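Local coordinates for CELL WALL surface anchor family protein (Streptococcus pneumoniae, PDB 2WW8), which serves as a pilus adhesin of the pneumococcus and probably mediates attachment of the bacterium to host cells, at residues Q144-G149 / N689-T694; L501-N506 / A510-H515; A625-R630 / G638-D643. All blocks are in the same frame, centred on the assembly; numbering follows the deposited sequence.

In the fold
After strand 135-137 the chain reaches 144-149, at strand 148-150, and opens interaction 1, whose partner 689-694, at strand 692-693, arrives 540 residues later. That long loop brings the chain back beside 144-149, tying it to the Ig-like region of the tip-pilin type, to which 689-694 belongs. Interactions 2 and 3 are both nested inside it and follow one another in series. Interaction 2 is a short local closure in the domain with the parallel sheet, its centre about 85 Å from that of interaction 1. Interaction 3 then joins two turns of the Ig-like region, about 38 Å from interaction 1 between centres. None of the three touches another.

Interaction 1: Q144-G149 / N689-T694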
loop_
_atom_site.group_PDB
_atom_site.type_symbol
_atom_site.label_atom_id
_atom_site.label_comp_id
_atom_site.label_asym_id
_atom_site.label_seq_id
_atom_site.Cartn_x
_atom_site.Cartn_y
_atom_site.Cartn_z
ATOM N N GLN A 144 -19.657 -10.925 14.827
ATOM C CA GLN A 144 -18.440 -11.644 15.216
ATOM C C GLN A 144 -17.297 -11.582 14.198
ATOM O O GLN A 144 -17.444 -12.004 13.056
ATOM C CB GLN A 144 -18.772 -13.114 15.496
ATOM C CG GLN A 144 -19.804 -13.264 16.602
ATOM C CD GLN A 144 -19.260 -12.827 17.949
ATOM O OE1 GLN A 144 -19.763 -11.880 18.555
ATOM N NE2 GLN A 144 -18.225 -13.516 18.426
ATOM N N TYR A 145 -16.138 -11.091 14.621
ATOM C CA TYR A 145 -14.976 -10.939 13.733
ATOM C C TYR A 145 -13.750 -11.474 14.446
ATOM O O TYR A 145 -13.549 -11.156 15.614
ATOM C CB TYR A 145 -14.722 -9.458 13.419
ATOM C CG TYR A 145 -15.895 -8.846 12.705
ATOM C CD1 TYR A 145 -16.000 -8.919 11.318
ATOM C CD2 TYR A 145 -16.926 -8.231 13.420
ATOM C CE1 TYR A 145 -17.108 -8.386 10.652
ATOM C CE2 TYR A 145 -18.019 -7.696 12.769
ATOM C CZ TYR A 145 -18.103 -7.771 11.389
ATOM O OH TYR A 145 -19.196 -7.246 10.740
ATOM N N PRO A 146 -12.927 -12.279 13.755
ATOM C CA PRO A 146 -11.614 -12.490 14.374
ATOM C C PRO A 146 -10.769 -11.225 14.247
ATOM O O PRO A 146 -10.928 -10.453 13.300
ATOM C CB PRO A 146 -10.996 -13.604 13.526
ATOM C CG PRO A 146 -11.575 -13.360 12.151
ATOM C CD PRO A 146 -13.042 -12.949 12.447
ATOM N N GLN A 147 -9.867 -11.035 15.200
ATOM C CA GLN A 147 -9.133 -9.795 15.324
ATOM C C GLN A 147 -7.647 -9.880 14.936
ATOM O O GLN A 147 -7.013 -8.857 14.657
ATOM C CB GLN A 147 -9.344 -9.327 16.752
ATOM C CG GLN A 147 -10.851 -9.226 16.931
ATOM C CD GLN A 147 -11.220 -7.987 17.648
ATOM O OE1 GLN A 147 -11.514 -8.026 18.850
ATOM N NE2 GLN A 147 -11.159 -6.861 16.936
ATOM N N THR A 148 -7.116 -11.100 14.900
ATOM C CA THR A 148 -5.695 -11.321 14.620
ATOM C C THR A 148 -5.509 -12.580 13.768
ATOM O O THR A 148 -6.363 -13.490 13.786
ATOM C CB THR A 148 -4.845 -11.466 15.889
ATOM O OG1 THR A 148 -5.180 -12.715 16.478
ATOM C CG2 THR A 148 -5.065 -10.339 16.901
ATOM N N GLY A 149 -4.444 -12.573 12.964
ATOM C CA GLY A 149 -3.874 -13.806 12.442
ATOM C C GLY A 149 -2.522 -13.990 13.113
ATOM O O GLY A 149 -2.069 -13.081 13.841
ATOM N N ASN A 689 -22.016 -16.960 8.029
ATOM C CA ASN A 689 -21.437 -16.055 9.035
ATOM C C ASN A 689 -19.943 -16.266 9.330
ATOM O O ASN A 689 -19.269 -15.435 9.964
ATOM C CB ASN A 689 -22.285 -16.086 10.322
ATOM C CG ASN A 689 -23.456 -15.120 10.262
ATOM O OD1 ASN A 689 -23.353 -14.033 9.696
ATOM N ND2 ASN A 689 -24.576 -15.497 10.865
ATOM N N LYS A 690 -19.465 -17.419 8.870
ATOM C CA LYS A 690 -18.112 -17.918 9.095
ATOM C C LYS A 690 -17.069 -17.298 8.150
ATOM O O LYS A 690 -17.260 -17.186 6.926
ATOM C CB LYS A 690 -18.119 -19.444 8.963
ATOM C CG LYS A 690 -16.786 -20.110 9.248
ATOM C CD LYS A 690 -16.865 -21.651 9.171
ATOM C CE LYS A 690 -15.491 -22.347 9.189
ATOM N NZ LYS A 690 -14.736 -21.855 10.363
ATOM N N PHE A 691 -15.955 -16.879 8.732
ATOM C CA PHE A 691 -14.889 -16.250 7.955
ATOM C C PHE A 691 -13.952 -17.314 7.406
ATOM O O PHE A 691 -13.464 -18.166 8.145
ATOM C CB PHE A 691 -14.124 -15.223 8.781
ATOM C CG PHE A 691 -14.752 -13.872 8.764
ATOM C CD1 PHE A 691 -14.687 -13.086 7.627
ATOM C CD2 PHE A 691 -15.409 -13.381 9.892
ATOM C CE1 PHE A 691 -15.279 -11.805 7.603
ATOM C CE2 PHE A 691 -16.007 -12.114 9.886
ATOM C CZ PHE A 691 -15.954 -11.325 8.752
ATOM N N TYR A 692 -13.710 -17.284 6.108
ATOM C CA TYR A 692 -12.780 -18.228 5.480
ATOM C C TYR A 692 -11.534 -17.468 5.059
ATOM O O TYR A 692 -11.655 -16.444 4.378
ATOM C CB TYR A 692 -13.441 -18.866 4.237
ATOM C CG TYR A 692 -14.515 -19.870 4.618
ATOM C CD1 TYR A 692 -15.828 -19.440 4.810
ATOM C CD2 TYR A 692 -14.219 -21.229 4.842
ATOM C CE1 TYR A 692 -16.821 -20.336 5.189
ATOM C CE2 TYR A 692 -15.246 -22.134 5.205
ATOM C CZ TYR A 692 -16.534 -21.669 5.390
ATOM O OH TYR A 692 -17.593 -22.502 5.772
ATOM N N ASP A 693 -10.353 -17.975 5.405
ATOM C CA ASP A 693 -9.088 -17.476 4.794
ATOM C C ASP A 693 -9.149 -17.643 3.268
ATOM O O ASP A 693 -9.614 -18.697 2.749
ATOM C CB ASP A 693 -7.903 -18.296 5.267
ATOM C CG ASP A 693 -7.473 -17.956 6.688
ATOM O OD1 ASP A 693 -8.045 -17.052 7.359
ATOM O OD2 ASP A 693 -6.531 -18.629 7.154
ATOM N N THR A 694 -8.712 -16.600 2.558
ATOM C CA THR A 694 -8.700 -16.659 1.087
ATOM C C THR A 694 -7.657 -17.597 0.564
ATOM O O THR A 694 -7.797 -18.065 -0.566
ATOM C CB THR A 694 -8.536 -15.275 0.399
ATOM O OG1 THR A 694 -7.432 -14.591 0.984
ATOM C CG2 THR A 694 -9.797 -14.438 0.656
HETATM O O HOH W 1 -17.727 -14.961 12.370
#
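Phe691 reaches across to the Tyr145-Pro146 step and supplies about half of the surface that this contact buries, a compact example of two chain-distant loops joined by one aromatic ring. From CB, which points toward 144-149, the side chain takes a first torsion of -86°; CG therefore stands anti to the carbonyl carbon and beside the backbone N, and the ring is directed at Tyr145 and Pro146. Phe691 CG already lies 4.2 Å from Pro146 CD, and Phe691 CD2, next along the ring, packs on Pro146 CD at 3.5 Å. One step further, Phe691 CE2 has two neighbours. Gln144 O meets this CE2 at the ring edge, near the ring plane, 3.5 Å away, while Tyr145 CD1 lies equally close to it at 3.5 Å. At the tip, Phe691 CZ meets Tyr145 CD1 at 3.5 Å and Tyr145 CE1 at 3.7 Å. The rings of Tyr145 and Phe691 thus meet at a slant, their planes 43° apart.

Polar linkage between the backbones is left to a water, which donates to Gln144 O at 3.0 Å and to Asn689 O at 2.9 Å. Gln144 O thus serves both the water and the rim of the phenyl ring. Asn689 O is gripped a second time by Arg719 NH1, so the water bridge leans on a carbonyl that is already held. The phenol of Tyr145 is fixed from beyond the contact, its OH hydrogen-bonded to His172 N.

Phe691 lies at the surface, against strands 171-184 and 717-718: Leu175 of the former touches Phe691, Tyr145 and Pro146 alike, and Lys717 of the latter packs on the phenylalanine. Strand 148-150 begins within the first segment and strand 692-693 lies within the second.

Interaction 2: L501-N506 / A510-H515; sequences LAYPFN and AKITNH
Tyr503 CG sits between its backbone N and carbonyl carbon (chi1 71°), a crowded position that swings the ring back under Ile512. Ile512 CB lies over one face of the phenol ring, offset toward the rim, in a CH-pi contact of 4.1 Å from the CB atom to the Tyr503 ring centroid. Beside it the backbones are joined twice: Ile512 N donates to Tyr503 O at 2.8 Å, almost straight, and Tyr503 N gives a longer 3.2 Å bond to Ile512 O. The phenol OH is held elsewhere, by Ile396 N.

Lys511 runs extended and then bends at chi3 (-60°), which brings Lys511 NZ to Phe505 O at 3.3 Å, a weak bond. A water bridges the same two groups, accepting from Lys511 NZ at 2.7 Å and donating to Phe505 O at 2.9 Å, while sitting over the centre of the Phe505 ring. Pro504, after a cis peptide bond, turns the chain between these two grips.

The result is a single antiparallel bridge, a hydrogen-bonded pair, closing a loop just before helix 516-526 in a domain whose central parallel sheet and magnesium site are consistent with an integrin-like von Willebrand A fold.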
loop_
_atom_site.group_PDB
_atom_site.type_symbol
_atom_site.label_atom_id
_atom_site.label_comp_id
_atom_site.label_asym_id
_atom_site.label_seq_id
_atom_site.Cartn_x
_atom_site.Cartn_y
_atom_site.Cartn_z
ATOM N N LEU A 501 52.901 33.875 -6.883
ATOM C CA LEU A 501 54.111 33.575 -7.608
ATOM C C LEU A 501 54.784 32.284 -7.135
ATOM O O LEU A 501 54.390 31.696 -6.131
ATOM C CB LEU A 501 55.115 34.724 -7.345
ATOM C CG LEU A 501 54.608 36.128 -7.781
ATOM C CD1 LEU A 501 55.588 37.243 -7.306
ATOM C CD2 LEU A 501 54.394 36.240 -9.282
ATOM N N ALA A 502 55.729 31.832 -7.951
ATOM C CA ALA A 502 56.624 30.717 -7.640
ATOM C C ALA A 502 57.397 31.143 -6.372
ATOM O O ALA A 502 57.559 32.342 -6.074
ATOM C CB ALA A 502 57.531 30.597 -8.823
ATOM N N TYR A 503 57.875 30.174 -5.611
ATOM C CA TYR A 503 58.647 30.466 -4.401
ATOM C C TYR A 503 59.677 29.331 -4.210
ATOM O O TYR A 503 59.483 28.220 -4.723
ATOM C CB TYR A 503 57.658 30.651 -3.233
ATOM C CG TYR A 503 57.005 29.338 -2.813
ATOM C CD1 TYR A 503 55.843 28.826 -3.469
ATOM C CD2 TYR A 503 57.543 28.607 -1.749
ATOM C CE1 TYR A 503 55.252 27.619 -3.065
ATOM C CE2 TYR A 503 56.938 27.391 -1.350
ATOM C CZ TYR A 503 55.822 26.914 -1.992
ATOM O OH TYR A 503 55.305 25.694 -1.589
ATOM N N PRO A 504 60.845 29.616 -3.585
ATOM C CA PRO A 504 61.461 30.980 -3.416
ATOM C C PRO A 504 61.738 31.660 -4.762
ATOM O O PRO A 504 62.342 31.089 -5.662
ATOM C CB PRO A 504 62.738 30.707 -2.637
ATOM C CG PRO A 504 62.470 29.280 -1.996
ATOM C CD PRO A 504 61.719 28.555 -3.064
ATOM N N PHE A 505 61.214 32.873 -4.935
ATOM C CA PHE A 505 61.120 33.445 -6.268
ATOM C C PHE A 505 62.471 33.648 -6.944
ATOM O O PHE A 505 62.620 33.494 -8.175
ATOM C CB PHE A 505 60.332 34.761 -6.153
ATOM C CG PHE A 505 59.989 35.335 -7.460
ATOM C CD1 PHE A 505 58.883 34.875 -8.173
ATOM C CD2 PHE A 505 60.796 36.334 -8.017
ATOM C CE1 PHE A 505 58.540 35.437 -9.431
ATOM C CE2 PHE A 505 60.475 36.893 -9.255
ATOM C CZ PHE A 505 59.367 36.467 -9.973
ATOM N N ASN A 506 63.493 33.967 -6.149
ATOM C CA ASN A 506 64.825 34.167 -6.739
ATOM C C ASN A 506 65.791 33.010 -6.533
ATOM O O ASN A 506 67.005 33.154 -6.663
ATOM C CB ASN A 506 65.456 35.485 -6.271
ATOM C CG ASN A 506 64.655 36.671 -6.756
ATOM O OD1 ASN A 506 64.134 37.446 -5.961
ATOM N ND2 ASN A 506 64.472 36.755 -8.076
ATOM N N ALA A 510 66.153 24.780 -6.300
ATOM C CA ALA A 510 64.744 24.366 -6.323
ATOM C C ALA A 510 63.793 25.557 -6.297
ATOM O O ALA A 510 64.032 26.548 -5.589
ATOM C CB ALA A 510 64.451 23.390 -5.154
ATOM N N LYS A 511 62.709 25.454 -7.065
ATOM C CA LYS A 511 61.712 26.505 -7.158
ATOM C C LYS A 511 60.397 25.807 -7.407
ATOM O O LYS A 511 60.341 24.954 -8.290
ATOM C CB LYS A 511 62.051 27.514 -8.264
ATOM C CG LYS A 511 61.045 28.702 -8.282
ATOM C CD LYS A 511 61.313 29.689 -9.451
ATOM C CE LYS A 511 62.689 30.365 -9.465
ATOM N NZ LYS A 511 62.761 31.290 -10.654
ATOM N N ILE A 512 59.389 26.128 -6.600
ATOM C CA ILE A 512 58.059 25.536 -6.769
ATOM C C ILE A 512 57.250 26.415 -7.717
ATOM O O ILE A 512 57.174 27.632 -7.509
ATOM C CB ILE A 512 57.303 25.449 -5.413
ATOM C CG1 ILE A 512 58.265 24.858 -4.316
ATOM C CG2 ILE A 512 55.882 24.729 -5.611
ATOM C CD1 ILE A 512 58.892 23.426 -4.567
ATOM N N THR A 513 56.682 25.803 -8.758
ATOM C CA THR A 513 56.121 26.594 -9.863
ATOM C C THR A 513 54.677 26.209 -10.204
ATOM O O THR A 513 54.110 26.712 -11.185
ATOM C CB THR A 513 57.016 26.533 -11.158
ATOM O OG1 THR A 513 57.030 25.208 -11.720
ATOM C CG2 THR A 513 58.475 26.992 -10.886
ATOM N N ASN A 514 54.069 25.292 -9.443
ATOM C CA ASN A 514 52.646 25.045 -9.650
ATOM C C ASN A 514 52.064 24.443 -8.362
ATOM O O ASN A 514 52.831 24.053 -7.471
ATOM C CB ASN A 514 52.441 24.090 -10.858
ATOM C CG ASN A 514 53.081 22.720 -10.627
ATOM O OD1 ASN A 514 52.586 21.905 -9.854
ATOM N ND2 ASN A 514 54.162 22.458 -11.307
ATOM N N HIS A 515 50.735 24.396 -8.250
ATOM C CA HIS A 515 50.061 23.889 -7.066
ATOM C C HIS A 515 49.925 22.348 -7.105
ATOM O O HIS A 515 49.600 21.768 -6.078
ATOM C CB HIS A 515 48.670 24.529 -6.939
ATOM C CG HIS A 515 48.775 26.004 -6.750
ATOM N ND1 HIS A 515 49.237 26.607 -5.596
ATOM C CD2 HIS A 515 48.625 26.999 -7.657
ATOM C CE1 HIS A 515 49.328 27.916 -5.785
ATOM N NE2 HIS A 515 48.960 28.176 -7.033
HETATM O O HOH W 2 60.915 33.247 -10.457
#

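Interaction 3: A625-R630 / G638-D643; sequences ANDGSR and GGPQND
Gly638, Asp627 and Gly639 carry most of this contact, in which two turns pack together. Gly639 CA points its hydrogen almost straight at Asp627 O, a CA-H...O contact of 3.5 Å. The adjoining Pro640 CD lies against the same residue, 4.1 Å from Asp627 CB. Gly638 contributes through its backbone, with Ser629 CB 4.1 Å from Gly638 C.

The carboxylate of Asp627 works mainly within its own turn. Its first torsion (66°) folds CG back over the chain, and Asp627 OD1 then accepts twice: from Ser629 OG at 2.6 Å through the syn lone pair, and from Ser629 N at 2.8 Å, a donor well above the carboxylate plane. OD2 is occupied by Leu646 N. Between the turns a water donates to Gly628 O and accepts from Gly639 N, both at 3.0 Å.

Gly628, Gly638 and Gly639 all have positive phi, where glycine is favoured, and Gly639 opens a type I turn to Asn642. In 625-630, a type I turn from Ala625 to Gly628 is followed by a G1 beta bulge and reinforced by the Asx turn of Asp627, a classic reversal between strands 621-625 and 630-632 of this Ig-like region.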
loop_
_atom_site.group_PDB
_atom_site.type_symbol
_atom_site.label_atom_id
_atom_site.label_comp_id
_atom_site.label_asym_id
_atom_site.label_seq_id
_atom_site.Cartn_x
_atom_site.Cartn_y
_atom_site.Cartn_z
ATOM N N ALA A 625 5.475 -5.686 -13.215
ATOM C CA ALA A 625 6.521 -5.245 -12.301
ATOM C C ALA A 625 6.797 -3.777 -12.553
ATOM O O ALA A 625 6.442 -3.233 -13.617
ATOM C CB ALA A 625 7.776 -6.089 -12.555
ATOM N N ASN A 626 7.449 -3.130 -11.592
ATOM C CA ASN A 626 7.564 -1.683 -11.556
ATOM C C ASN A 626 8.673 -1.183 -12.451
ATOM O O ASN A 626 8.930 0.005 -12.454
ATOM C CB ASN A 626 7.697 -1.190 -10.109
ATOM C CG ASN A 626 9.070 -1.525 -9.503
ATOM O OD1 ASN A 626 9.754 -2.473 -9.929
ATOM N ND2 ASN A 626 9.495 -0.714 -8.545
ATOM N N ASP A 627 9.325 -2.035 -13.242
ATOM C CA ASP A 627 10.120 -1.558 -14.380
ATOM C C ASP A 627 9.260 -1.418 -15.651
ATOM O O ASP A 627 9.814 -1.095 -16.698
ATOM C CB ASP A 627 11.260 -2.541 -14.684
ATOM C CG ASP A 627 10.731 -3.886 -15.187
ATOM O OD1 ASP A 627 9.525 -4.254 -15.032
ATOM O OD2 ASP A 627 11.547 -4.641 -15.736
ATOM N N GLY A 628 7.935 -1.605 -15.541
ATOM C CA GLY A 628 6.999 -1.555 -16.649
ATOM C C GLY A 628 6.912 -2.869 -17.421
ATOM O O GLY A 628 6.262 -2.916 -18.464
ATOM N N SER A 629 7.556 -3.936 -16.961
ATOM C CA SER A 629 7.389 -5.237 -17.607
ATOM C C SER A 629 6.082 -5.897 -17.192
ATOM O O SER A 629 5.425 -5.523 -16.187
ATOM C CB SER A 629 8.615 -6.174 -17.414
ATOM O OG SER A 629 8.755 -6.543 -16.055
ATOM N N ARG A 630 5.647 -6.860 -18.013
ATOM C CA ARG A 630 4.366 -7.548 -17.767
ATOM C C ARG A 630 4.393 -8.928 -18.401
ATOM O O ARG A 630 5.107 -9.132 -19.383
ATOM C CB ARG A 630 3.173 -6.748 -18.361
ATOM C CG ARG A 630 3.268 -6.571 -19.885
ATOM C CD ARG A 630 2.173 -5.627 -20.421
ATOM N NE ARG A 630 2.353 -5.409 -21.854
ATOM C CZ ARG A 630 3.168 -4.521 -22.417
ATOM N NH1 ARG A 630 3.926 -3.730 -21.662
ATOM N NH2 ARG A 630 3.256 -4.443 -23.752
ATOM N N GLY A 638 8.342 -5.991 -22.543
ATOM C CA GLY A 638 8.513 -4.636 -21.986
ATOM C C GLY A 638 9.687 -4.544 -21.008
ATOM O O GLY A 638 10.592 -5.377 -21.058
ATOM N N GLY A 639 9.693 -3.508 -20.164
ATOM C CA GLY A 639 10.885 -3.060 -19.406
ATOM C C GLY A 639 11.780 -2.172 -20.236
ATOM O O GLY A 639 11.668 -2.131 -21.448
ATOM N N PRO A 640 12.647 -1.389 -19.592
ATOM C CA PRO A 640 13.408 -0.380 -20.336
ATOM C C PRO A 640 14.322 -0.986 -21.409
ATOM O O PRO A 640 14.673 -0.292 -22.358
ATOM C CB PRO A 640 14.249 0.322 -19.261
ATOM C CG PRO A 640 14.354 -0.700 -18.144
ATOM C CD PRO A 640 13.039 -1.502 -18.175
ATOM N N GLN A 641 14.694 -2.257 -21.330
ATOM C CA GLN A 641 15.477 -2.860 -22.403
ATOM C C GLN A 641 14.591 -3.713 -23.331
ATOM O O GLN A 641 15.087 -4.405 -24.214
ATOM C CB GLN A 641 16.517 -3.825 -21.828
ATOM C CG GLN A 641 17.515 -3.323 -20.752
ATOM C CD GLN A 641 17.691 -1.837 -20.574
ATOM O OE1 GLN A 641 17.326 -1.282 -19.537
ATOM N NE2 GLN A 641 18.290 -1.177 -21.551
ATOM N N ASN A 642 13.288 -3.704 -23.070
ATOM C CA ASN A 642 12.319 -4.332 -23.952
ATOM C C ASN A 642 12.589 -5.824 -24.127
ATOM O O ASN A 642 12.480 -6.370 -25.228
ATOM C CB ASN A 642 12.244 -3.599 -25.301
ATOM C CG ASN A 642 10.846 -3.711 -25.904
ATOM O OD1 ASN A 642 9.875 -3.950 -25.190
ATOM N ND2 ASN A 642 10.747 -3.601 -27.201
ATOM N N ASP A 643 12.928 -6.483 -23.025
ATOM C CA ASP A 643 13.339 -7.851 -23.078
ATOM C C ASP A 643 12.520 -8.659 -22.062
ATOM O O ASP A 643 12.849 -9.793 -21.734
ATOM C CB ASP A 643 14.824 -7.938 -22.697
ATOM C CG ASP A 643 15.126 -7.401 -21.288
ATOM O OD1 ASP A 643 14.307 -6.700 -20.679
ATOM O OD2 ASP A 643 16.232 -7.642 -20.758
HETATM O O HOH W 3 7.621 -1.399 -20.624
#